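Side-chain contacts in THB11 (Chlamydomonas reinhardtii, PDB 6TD7), which binds heme in the truncated-globin domain of a longer protein and probably binds oxygen at the heme iron: residues V28-F31 with Y32-L35; L124-K127 with D128-F131; G12-L15 with Q16-G19; P39-I42 with K43-H46. One frame throughout, in Å; residues are numbered along the deposited sequence. Where two conformers were deposited one is given.

Contact 1 of 4, residues V28-F31 with Y32-L35; sequences VELF and YRKL. With CYN (cyanide ion), chain C.
V28 and Y32 sit one turn apart on a regular alpha helix, where Y32 N donates to V28 O at 3.0 Å and the same i to i+4 bond is repeated by R33, K34 and L35. Y32 carries the contact. Its CG stands beside the backbone N (chi1 -82°), which turns the ring back alongside V28, and V28 CG1 meets it at the edge, 3.5 Å from CE2. Over one face of the tyrosine comes F31, CD2 lying 3.8 Å above the plane, in an edge-to-face pair with centroids 5.0 Å apart. L35 in turn covers a face of the F31 ring, its CG 4.1 Å from the centroid in a CH-pi contact. Held in this way, the phenol reaches the bound cyanide, and Y32 OH donates to CYN N over 2.8 Å. A phenylalanine in place of Y32, lacking the hydroxyl, would probably leave the cyanide nitrogen without this donor. A tyrosine here donating to the iron-bound ligand is consistent with the distal B-helix tyrosine of truncated hemoglobins. On the flank facing helix 92-108, L30 CG lies 3.7 Å from K34 CE; the ammonium beyond forms salt bridges with E104 and E108. Helix 50-64 closes in on the ligand side, L53 and Q57 touching Y32, while helix 92-108 packs against L30, K34 and L35 and brings F102 edge-to-face with F31.

Contact 2 of 4, residues L124-K127 with D128-F131; sequences LPYK and DAIF
K127 O lies at the edge of the F131 ring, near its plane and 3.2 Å from CD2, while one face of the same ring is covered by the adjacent I130, whose CG2 stands 3.4 Å above the plane over the centre. The Y126 ring meets the next turn more loosely: A129 CB comes to 4.0 Å from its CD1. K127 O is also a backbone acceptor, taking F131 N at 3.2 Å and, weakly, I130 N. The other bond of I130 N, to Y126 O, comes from above the carbonyl, the donor standing 42° out of its plane. I130 CG1, turned beside its own backbone N (chi1 -75°), approaches that same oxygen to 3.2 Å, so the isoleucine stem covers it. The lysine chain of K127 is extended and runs past P92 and F95 to a salt bridge with D96, well clear of D128. Y126 pairs edge-to-face with F60 from helix 50-64 and, together with A129 and I130, touches V77 on helix 77-88; I130 also touches H81, the axial ligand of the heme iron. Such a final helix lying behind the iron-binding histidine is what the globin fold places on the proximal side of the heme, and here 125-131 probably corresponds to the last part of helix H.

Contact 3 of 4, residues G12-L15 with Q16-G19; sequences GPLL and QRVG
R17 reaches back over the first turn of its helix to G12. CB lies 3.7 Å from both P13 O and L14 O. CG stays close to P13 O, and CD passes to within 3.6 Å of G12 O. A bend at chi3 (-79°) then turns the guanidinium so that NE donates to G12 O, a short bond of 2.7 Å. The acceptor lies close to the guanidinium plane, whereas NE itself stands 43° out of the carbonyl plane. Past CZ the group lies with one face toward L14 CA, NH2 coming to 3.5 Å from that carbon, and NH1 goes on to E118. The backbone below is conventional: P13, at the N-cap position, accepts R17 N at 3.0 Å, and G19 leaves the helix with positive phi in a Schellman motif. On the buried side L14 and V18 pack on L115. One delocalised cation thus serves both partners, NE giving a hydrogen bond to the G12 carbonyl and NH1 a salt bridge to E118, which ties the start of this short helix to helix 113-123, and its charge would probably polarise the G12 carbonyl.

Contact 4 of 4, residues P39-I42 with K43-H46; sequences PQLI and KYLH. With HEM (protoporphyrin IX containing Fe), chain B.
I42 O takes two backbone donors from the following turn, L45 N at 2.9 Å and H46 N at 3.0 Å. They approach differently: H46 N lies in the carbonyl plane, while L45 N stands 65° above it. One residue earlier, L41 O receives Y44 N at 2.9 Å, so the turn is mostly of the i to i+3 kind. Among the side chains, Q40 bends at chi2 (69°), which brings OE1 to K43 NZ in a weak hydrogen bond of 3.2 Å at the end of an extended lysine. The other half of the amide is taken by D94, with NE2 donating to OD1; the hydroxyl of Y44 forms a weak bond to OD2 of the same carboxylate. A leucine in place of Q40 would probably leave K43 NZ without this acceptor and D94 without its amide donor. Inward, the packing turns apolar. Y44 CE2 is 4.3 Å from L41 CD2, and the tyrosine ring makes an edge-to-face pair with F90. L41, Y44 and L45 all touch the same rim of the porphyrin. Y44 CB lies 3.5 Å and L45 CD2 3.7 Å from the methyl carbon CMB of the heme, and L41 CD1 is 4.0 Å from the vinyl carbon CAB. L41 and L45 also lean on helix 21-36. A short, tightly wound turn set against one edge of the heme is consistent with the C-helix region of globins, and in this protein it forms part of the heme pocket along that edge.

Along the chain the order is contact 3, contact 1, contact 4, contact 2. Each joins neighbouring turns of one continuous stretch, so none closes a long loop and none nests in or crosses another. Contact 3 lies away from the heme, on the short helix preceding helix 21-36. Contact 1 is farther along that longer helix, and contact 4 follows after a short connection; the two touch where L35 CD2 meets L41 CD1 at 3.5 Å, making a joint wall of the heme pocket. Contact 2 comes last, on the far side of the chain's centre from contact 1, about 20 Å between centres; contact 1 reaches the cyanide, and contact 2 packs on H81, the axial ligand.

Contact 1 of 4, residues V28-F31 with Y32-L35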
loop_
_atom_site.group_PDB
_atom_site.type_symbol
_atom_site.label_atom_id
_atom_site.label_comp_id
_atom_site.label_asym_id
_atom_site.label_seq_id
_atom_site.Cartn_x
_atom_site.Cartn_y
_atom_site.Cartn_z
ATOM N N VAL A 28 -6.484 -1.236 6.318
ATOM C CA VAL A 28 -6.093 -2.105 5.211
ATOM C C VAL A 28 -7.320 -2.720 4.551
ATOM O O VAL A 28 -7.387 -2.844 3.323
ATOM C CB VAL A 28 -5.122 -3.197 5.698
ATOM C CG1 VAL A 28 -4.750 -4.133 4.543
ATOM C CG2 VAL A 28 -3.888 -2.572 6.299
ATOM N N GLU A 29 -8.310 -3.126 5.348
ATOM C CA GLU A 29 -9.492 -3.755 4.763
ATOM C C GLU A 29 -10.286 -2.758 3.929
ATOM O O GLU A 29 -10.792 -3.100 2.855
ATOM C CB GLU A 29 -10.360 -4.368 5.861
ATOM C CG GLU A 29 -9.751 -5.626 6.467
ATOM C CD GLU A 29 -10.458 -6.098 7.725
ATOM O OE1 GLU A 29 -11.300 -5.350 8.267
ATOM O OE2 GLU A 29 -10.163 -7.225 8.176
ATOM N N LEU A 30 -10.400 -1.517 4.406
ATOM C CA LEU A 30 -11.072 -0.486 3.621
ATOM C C LEU A 30 -10.272 -0.144 2.371
ATOM O O LEU A 30 -10.845 0.029 1.287
ATOM C CB LEU A 30 -11.274 0.740 4.506
ATOM C CG LEU A 30 -12.016 1.963 3.986
ATOM C CD1 LEU A 30 -13.337 1.571 3.356
ATOM C CD2 LEU A 30 -12.215 2.921 5.160
ATOM N N PHE A 31 -8.951 -0.033 2.509
ATOM C CA PHE A 31 -8.074 0.129 1.350
ATOM C C PHE A 31 -8.389 -0.904 0.276
ATOM O O PHE A 31 -8.600 -0.557 -0.892
ATOM C CB PHE A 31 -6.615 0.031 1.811
ATOM C CG PHE A 31 -5.617 -0.146 0.695
ATOM C CD1 PHE A 31 -5.308 0.900 -0.159
ATOM C CD2 PHE A 31 -4.964 -1.359 0.523
ATOM C CE1 PHE A 31 -4.379 0.734 -1.179
ATOM C CE2 PHE A 31 -4.033 -1.533 -0.493
ATOM C CZ PHE A 31 -3.740 -0.489 -1.344
ATOM N N TYR A 32 -8.438 -2.185 0.645
ATOM C CA TYR A 32 -8.696 -3.206 -0.367
ATOM C C TYR A 32 -10.121 -3.126 -0.900
ATOM O O TYR A 32 -10.350 -3.388 -2.086
ATOM C CB TYR A 32 -8.400 -4.597 0.188
ATOM C CG TYR A 32 -6.929 -4.918 0.127
ATOM C CD1 TYR A 32 -6.306 -5.201 -1.084
ATOM C CD2 TYR A 32 -6.155 -4.912 1.274
ATOM C CE1 TYR A 32 -4.951 -5.477 -1.142
ATOM C CE2 TYR A 32 -4.810 -5.190 1.227
ATOM C CZ TYR A 32 -4.210 -5.469 0.022
ATOM O OH TYR A 32 -2.865 -5.746 0.012
ATOM N N ARG A 33 -11.084 -2.751 -0.063
ATOM C CA ARG A 33 -12.441 -2.572 -0.569
ATOM C C ARG A 33 -12.474 -1.504 -1.659
ATOM O O ARG A 33 -13.095 -1.695 -2.711
ATOM C CB ARG A 33 -13.383 -2.216 0.577
ATOM C CG ARG A 33 -14.801 -2.727 0.389
ATOM C CD ARG A 33 -15.402 -3.198 1.708
ATOM N NE ARG A 33 -15.575 -2.088 2.639
ATOM C CZ ARG A 33 -15.143 -2.066 3.897
ATOM N NH1 ARG A 33 -14.511 -3.105 4.427
ATOM N NH2 ARG A 33 -15.362 -0.989 4.635
ATOM N N LYS A 34 -11.794 -0.377 -1.432
ATOM C CA LYS A 34 -11.739 0.673 -2.441
ATOM C C LYS A 34 -11.026 0.202 -3.704
ATOM O O LYS A 34 -11.468 0.497 -4.822
ATOM C CB LYS A 34 -11.040 1.905 -1.864
ATOM C CG LYS A 34 -11.835 2.614 -0.782
ATOM C CD LYS A 34 -10.941 3.493 0.085
ATOM C CE LYS A 34 -11.751 4.298 1.087
ATOM N NZ LYS A 34 -12.510 5.406 0.437
ATOM N N LEU A 35 -9.906 -0.514 -3.545
ATOM C CA LEU A 35 -9.149 -0.983 -4.701
ATOM C C LEU A 35 -10.018 -1.817 -5.631
ATOM O O LEU A 35 -10.067 -1.582 -6.843
ATOM C CB LEU A 35 -7.953 -1.827 -4.259
ATOM C CG LEU A 35 -6.641 -1.223 -3.765
ATOM C CD1 LEU A 35 -5.556 -2.307 -3.866
ATOM C CD2 LEU A 35 -6.225 0.022 -4.519
HETATM C C CYN C . -1.005 -4.431 -3.069
HETATM N N CYN C . -1.725 -5.051 -2.410
#

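Contact 2 of 4, residues L124-K127 with D128-F131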
loop_
_atom_site.group_PDB
_atom_site.type_symbol
_atom_site.label_atom_id
_atom_site.label_comp_id
_atom_site.label_asym_id
_atom_site.label_seq_id
_atom_site.Cartn_x
_atom_site.Cartn_y
_atom_site.Cartn_z
ATOM N N LEU A 124 5.729 6.817 -0.084
ATOM C CA LEU A 124 5.990 7.443 -1.374
ATOM C C LEU A 124 7.200 6.863 -2.093
ATOM O O LEU A 124 7.105 6.630 -3.309
ATOM C CB LEU A 124 6.156 8.956 -1.190
ATOM C CG LEU A 124 6.575 9.726 -2.443
ATOM C CD1 LEU A 124 5.625 9.447 -3.595
ATOM C CD2 LEU A 124 6.631 11.218 -2.141
ATOM N N PRO A 125 8.337 6.619 -1.443
ATOM C CA PRO A 125 9.486 6.067 -2.174
ATOM C C PRO A 125 9.164 4.789 -2.943
ATOM O O PRO A 125 9.851 4.467 -3.919
ATOM C CB PRO A 125 10.516 5.813 -1.062
ATOM C CG PRO A 125 10.132 6.766 0.036
ATOM C CD PRO A 125 8.634 6.837 -0.014
ATOM N N TYR A 126 8.128 4.057 -2.542
ATOM C CA TYR A 126 7.865 2.767 -3.174
ATOM C C TYR A 126 7.155 2.905 -4.504
ATOM O O TYR A 126 7.083 1.920 -5.247
ATOM C CB TYR A 126 7.119 1.869 -2.189
ATOM C CG TYR A 126 8.131 1.456 -1.169
ATOM C CD1 TYR A 126 8.985 0.397 -1.421
ATOM C CD2 TYR A 126 8.327 2.203 -0.018
ATOM C CE1 TYR A 126 9.963 0.053 -0.527
ATOM C CE2 TYR A 126 9.306 1.866 0.884
ATOM C CZ TYR A 126 10.121 0.790 0.622
ATOM O OH TYR A 126 11.106 0.437 1.506
ATOM N N LYS A 127 6.700 4.106 -4.856
ATOM C CA LYS A 127 6.286 4.345 -6.231
ATOM C C LYS A 127 7.481 4.248 -7.174
ATOM O O LYS A 127 7.455 3.487 -8.146
ATOM C CB LYS A 127 5.610 5.706 -6.354
ATOM C CG LYS A 127 5.146 6.008 -7.757
ATOM C CD LYS A 127 4.533 7.391 -7.841
ATOM C CE LYS A 127 4.135 7.716 -9.263
ATOM N NZ LYS A 127 3.451 9.034 -9.339
ATOM N N ASP A 128 8.547 5.004 -6.893
ATOM C CA ASP A 128 9.764 4.901 -7.694
ATOM C C ASP A 128 10.342 3.487 -7.663
ATOM O O ASP A 128 10.890 3.011 -8.663
ATOM C CB ASP A 128 10.801 5.909 -7.193
ATOM C CG ASP A 128 10.532 7.324 -7.680
ATOM O OD1 ASP A 128 9.644 7.516 -8.538
ATOM O OD2 ASP A 128 11.227 8.245 -7.205
ATOM N N ALA A 129 10.237 2.803 -6.521
ATOM C CA ALA A 129 10.760 1.444 -6.439
ATOM C C ALA A 129 10.046 0.521 -7.416
ATOM O O ALA A 129 10.685 -0.290 -8.097
ATOM C CB ALA A 129 10.627 0.907 -5.013
ATOM N N ILE A 130 8.720 0.631 -7.502
ATOM C CA ILE A 130 7.950 -0.284 -8.338
ATOM C C ILE A 130 8.245 -0.057 -9.818
ATOM O O ILE A 130 8.344 -1.016 -10.592
ATOM C CB ILE A 130 6.447 -0.140 -8.031
ATOM C CG1 ILE A 130 6.119 -0.821 -6.700
ATOM C CG2 ILE A 130 5.619 -0.729 -9.160
ATOM C CD1 ILE A 130 4.749 -0.503 -6.164
ATOM N N PHE A 131 8.390 1.199 -10.241
ATOM C CA PHE A 131 8.357 1.532 -11.660
ATOM C C PHE A 131 9.705 1.911 -12.255
ATOM O O PHE A 131 9.775 2.180 -13.459
ATOM C CB PHE A 131 7.347 2.667 -11.896
ATOM C CG PHE A 131 5.942 2.279 -11.559
ATOM C CD1 PHE A 131 5.227 1.440 -12.399
ATOM C CD2 PHE A 131 5.346 2.715 -10.389
ATOM C CE1 PHE A 131 3.936 1.058 -12.083
ATOM C CE2 PHE A 131 4.057 2.336 -10.070
ATOM C CZ PHE A 131 3.352 1.507 -10.919
#

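Contact 3 of 4, residues G12-L15 with Q16-G19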
loop_
_atom_site.group_PDB
_atom_site.type_symbol
_atom_site.label_atom_id
_atom_site.label_comp_id
_atom_site.label_asym_id
_atom_site.label_seq_id
_atom_site.Cartn_x
_atom_site.Cartn_y
_atom_site.Cartn_z
ATOM N N GLY A 12 3.800 9.047 21.044
ATOM C CA GLY A 12 4.959 8.197 20.843
ATOM C C GLY A 12 4.909 7.401 19.551
ATOM O O GLY A 12 4.946 7.980 18.466
ATOM N N PRO A 13 4.817 6.072 19.652
ATOM C CA PRO A 13 4.901 5.247 18.439
ATOM C C PRO A 13 3.706 5.436 17.518
ATOM O O PRO A 13 2.569 5.617 17.960
ATOM C CB PRO A 13 4.966 3.813 18.985
ATOM C CG PRO A 13 4.328 3.890 20.324
ATOM C CD PRO A 13 4.660 5.250 20.867
ATOM N N LEU A 14 3.992 5.371 16.216
ATOM C CA LEU A 14 2.975 5.559 15.184
ATOM C C LEU A 14 1.787 4.624 15.368
ATOM O O LEU A 14 0.640 5.004 15.106
ATOM C CB LEU A 14 3.636 5.341 13.821
ATOM C CG LEU A 14 2.836 5.416 12.529
ATOM C CD1 LEU A 14 2.146 6.744 12.413
ATOM C CD2 LEU A 14 3.775 5.204 11.356
ATOM N N LEU A 15 2.042 3.394 15.818
ATOM C CA LEU A 15 0.970 2.412 15.954
ATOM C C LEU A 15 -0.049 2.851 16.996
ATOM O O LEU A 15 -1.262 2.709 16.793
ATOM C CB LEU A 15 1.569 1.053 16.314
ATOM C CG LEU A 15 0.645 -0.117 16.650
ATOM C CD1 LEU A 15 -0.214 -0.504 15.465
ATOM C CD2 LEU A 15 1.482 -1.299 17.117
ATOM N N GLN A 16 0.428 3.390 18.118
ATOM C CA GLN A 16 -0.468 3.926 19.135
ATOM C C GLN A 16 -1.162 5.187 18.643
ATOM O O GLN A 16 -2.362 5.374 18.877
ATOM C CB GLN A 16 0.328 4.213 20.412
ATOM C CG GLN A 16 -0.395 5.027 21.476
ATOM C CD GLN A 16 0.539 5.468 22.590
ATOM O OE1 GLN A 16 1.759 5.344 22.478
ATOM N NE2 GLN A 16 -0.031 5.985 23.673
ATOM N N ARG A 17 -0.424 6.061 17.960
ATOM C CA ARG A 17 -0.993 7.342 17.560
ATOM C C ARG A 17 -2.172 7.152 16.613
ATOM O O ARG A 17 -3.198 7.827 16.756
ATOM C CB ARG A 17 0.094 8.223 16.941
ATOM C CG ARG A 17 1.020 8.830 17.997
ATOM C CD ARG A 17 2.037 9.813 17.429
ATOM N NE ARG A 17 3.177 9.141 16.809
ATOM C CZ ARG A 17 3.538 9.268 15.532
ATOM N NH1 ARG A 17 2.861 10.057 14.707
ATOM N NH2 ARG A 17 4.594 8.606 15.083
ATOM N N VAL A 18 -2.064 6.220 15.662
ATOM C CA VAL A 18 -3.172 5.966 14.745
ATOM C C VAL A 18 -4.338 5.240 15.405
ATOM O O VAL A 18 -5.399 5.103 14.786
ATOM C CB VAL A 18 -2.696 5.162 13.515
ATOM C CG1 VAL A 18 -2.541 3.692 13.851
ATOM C CG2 VAL A 18 -3.665 5.335 12.351
ATOM N N GLY A 19 -4.181 4.781 16.642
ATOM C CA GLY A 19 -5.262 4.146 17.360
ATOM C C GLY A 19 -5.130 2.654 17.570
ATOM O O GLY A 19 -6.094 2.025 18.020
#

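Contact 4 of 4, residues P39-I42 with K43-H46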
loop_
_atom_site.group_PDB
_atom_site.type_symbol
_atom_site.label_atom_id
_atom_site.label_comp_id
_atom_site.label_asym_id
_atom_site.label_seq_id
_atom_site.Cartn_x
_atom_site.Cartn_y
_atom_site.Cartn_z
ATOM N N PRO A 39 -12.835 0.821 -11.195
ATOM C CA PRO A 39 -12.891 0.169 -12.515
ATOM C C PRO A 39 -11.575 0.185 -13.278
ATOM O O PRO A 39 -11.420 -0.613 -14.210
ATOM C CB PRO A 39 -13.976 0.966 -13.255
ATOM C CG PRO A 39 -13.963 2.309 -12.605
ATOM C CD PRO A 39 -13.619 2.071 -11.161
ATOM N N GLN A 40 -10.628 1.060 -12.926
ATOM C CA GLN A 40 -9.316 1.034 -13.570
ATOM C C GLN A 40 -8.384 0.021 -12.915
ATOM O O GLN A 40 -7.542 -0.570 -13.600
ATOM C CB GLN A 40 -8.685 2.431 -13.546
ATOM C CG GLN A 40 -7.195 2.496 -13.913
ATOM C CD GLN A 40 -6.905 2.195 -15.380
ATOM O OE1 GLN A 40 -7.796 2.254 -16.229
ATOM N NE2 GLN A 40 -5.644 1.880 -15.682
ATOM N N LEU A 41 -8.516 -0.203 -11.608
ATOM C CA LEU A 41 -7.623 -1.121 -10.913
ATOM C C LEU A 41 -8.110 -2.561 -10.944
ATOM O O LEU A 41 -7.299 -3.479 -10.790
ATOM C CB LEU A 41 -7.442 -0.679 -9.459
ATOM C CG LEU A 41 -6.921 0.750 -9.292
ATOM C CD1 LEU A 41 -6.753 1.083 -7.823
ATOM C CD2 LEU A 41 -5.614 0.957 -10.047
ATOM N N ILE A 42 -9.408 -2.782 -11.150
ATOM C CA ILE A 42 -9.925 -4.146 -11.154
ATOM C C ILE A 42 -9.276 -4.966 -12.264
ATOM O O ILE A 42 -9.119 -6.188 -12.132
ATOM C CB ILE A 42 -11.463 -4.103 -11.271
ATOM C CG1 ILE A 42 -12.074 -5.437 -10.835
ATOM C CG2 ILE A 42 -11.884 -3.727 -12.689
ATOM C CD1 ILE A 42 -11.818 -5.786 -9.379
ATOM N N LYS A 43 -8.868 -4.313 -13.361
ATOM C CA LYS A 43 -8.118 -4.993 -14.410
ATOM C C LYS A 43 -6.967 -5.813 -13.848
ATOM O O LYS A 43 -6.599 -6.852 -14.408
ATOM C CB LYS A 43 -7.532 -3.981 -15.403
ATOM C CG LYS A 43 -8.455 -2.865 -15.847
ATOM C CD LYS A 43 -7.766 -1.976 -16.883
ATOM C CE LYS A 43 -8.566 -0.708 -17.143
ATOM N NZ LYS A 43 -8.186 -0.041 -18.420
ATOM N N TYR A 44 -6.362 -5.336 -12.762
ATOM C CA TYR A 44 -5.186 -5.953 -12.178
ATOM C C TYR A 44 -5.511 -6.918 -11.048
ATOM O O TYR A 44 -4.633 -7.688 -10.644
ATOM C CB TYR A 44 -4.239 -4.863 -11.652
ATOM C CG TYR A 44 -3.973 -3.753 -12.646
ATOM C CD1 TYR A 44 -3.291 -4.001 -13.829
ATOM C CD2 TYR A 44 -4.402 -2.455 -12.403
ATOM C CE1 TYR A 44 -3.042 -2.990 -14.745
ATOM C CE2 TYR A 44 -4.159 -1.435 -13.314
ATOM C CZ TYR A 44 -3.478 -1.708 -14.484
ATOM O OH TYR A 44 -3.229 -0.704 -15.398
ATOM N N LEU A 45 -6.748 -6.909 -10.539
ATOM C CA LEU A 45 -7.076 -7.599 -9.302
ATOM C C LEU A 45 -8.177 -8.645 -9.419
ATOM O O LEU A 45 -8.349 -9.432 -8.481
ATOM C CB LEU A 45 -7.501 -6.578 -8.231
ATOM C CG LEU A 45 -6.501 -5.487 -7.855
ATOM C CD1 LEU A 45 -7.215 -4.367 -7.124
ATOM C CD2 LEU A 45 -5.396 -6.058 -6.997
ATOM N N HIS A 46 -8.926 -8.681 -10.524
ATOM C CA HIS A 46 -10.109 -9.535 -10.576
ATOM C C HIS A 46 -9.751 -11.007 -10.411
ATOM O O HIS A 46 -10.581 -11.799 -9.950
ATOM C CB HIS A 46 -10.864 -9.317 -11.890
ATOM C CG HIS A 46 -10.181 -9.909 -13.080
ATOM N ND1 HIS A 46 -10.410 -11.200 -13.503
ATOM C CD2 HIS A 46 -9.268 -9.389 -13.934
ATOM C CE1 HIS A 46 -9.669 -11.450 -14.567
ATOM N NE2 HIS A 46 -8.966 -10.368 -14.849
HETATM C CHA HEM B . 1.947 -7.211 -4.007
HETATM C CHB HEM B . -1.200 -5.206 -7.151
HETATM C CHC HEM B . -0.908 -0.898 -4.923
HETATM C CHD HEM B . 2.601 -2.766 -2.046
HETATM C C1A HEM B . 1.038 -7.071 -5.041
HETATM C C2A HEM B . 0.518 -8.103 -5.927
HETATM C C3A HEM B . -0.341 -7.523 -6.773
HETATM C C4A HEM B . -0.409 -6.114 -6.473
HETATM C CMA HEM B . -1.147 -8.219 -7.890
HETATM C CAA HEM B . 0.844 -9.615 -5.918
HETATM C CBA HEM B . 2.333 -9.889 -6.040
HETATM C CGA HEM B . 2.591 -11.351 -5.762
HETATM O O1A HEM B . 3.695 -11.829 -6.129
HETATM O O2A HEM B . 1.709 -12.036 -5.178
HETATM C C1B HEM B . -1.438 -3.895 -6.789
HETATM C C2B HEM B . -2.417 -3.015 -7.391
HETATM C C3B HEM B . -2.340 -1.823 -6.794
HETATM C C4B HEM B . -1.310 -1.899 -5.778
HETATM C CMB HEM B . -3.375 -3.393 -8.541
HETATM C CAB HEM B . -3.220 -0.601 -7.141
HETATM C CBB HEM B . -2.912 0.633 -6.735
HETATM C C1C HEM B . 0.052 -1.068 -3.949
HETATM C C2C HEM B . 0.421 -0.051 -3.004
HETATM C C3C HEM B . 1.386 -0.533 -2.225
HETATM C C4C HEM B . 1.666 -1.908 -2.610
HETATM C CMC HEM B . -0.180 1.371 -2.945
HETATM C CAC HEM B . 2.039 0.276 -1.091
HETATM C CBC HEM B . 3.338 0.120 -0.837
HETATM C C1D HEM B . 2.657 -4.134 -2.263
HETATM C C2D HEM B . 3.355 -5.102 -1.442
HETATM C C3D HEM B . 3.181 -6.315 -1.986
HETATM C C4D HEM B . 2.350 -6.182 -3.164
HETATM C CMD HEM B . 4.161 -4.761 -0.171
HETATM C CAD HEM B . 3.705 -7.655 -1.445
HETATM C CBD HEM B . 5.127 -7.973 -1.863
HETATM C CGD HEM B . 5.444 -9.224 -1.090
HETATM O O1D HEM B . 6.094 -9.119 -0.016
HETATM O O2D HEM B . 5.011 -10.319 -1.533
HETATM N NA HEM B . 0.447 -5.873 -5.412
HETATM N NB HEM B . -0.781 -3.181 -5.802
HETATM N NC HEM B . 0.823 -2.199 -3.677
HETATM N ND HEM B . 2.059 -4.833 -3.299
HETATM FE FE HEM B . 0.655 -4.038 -4.501
#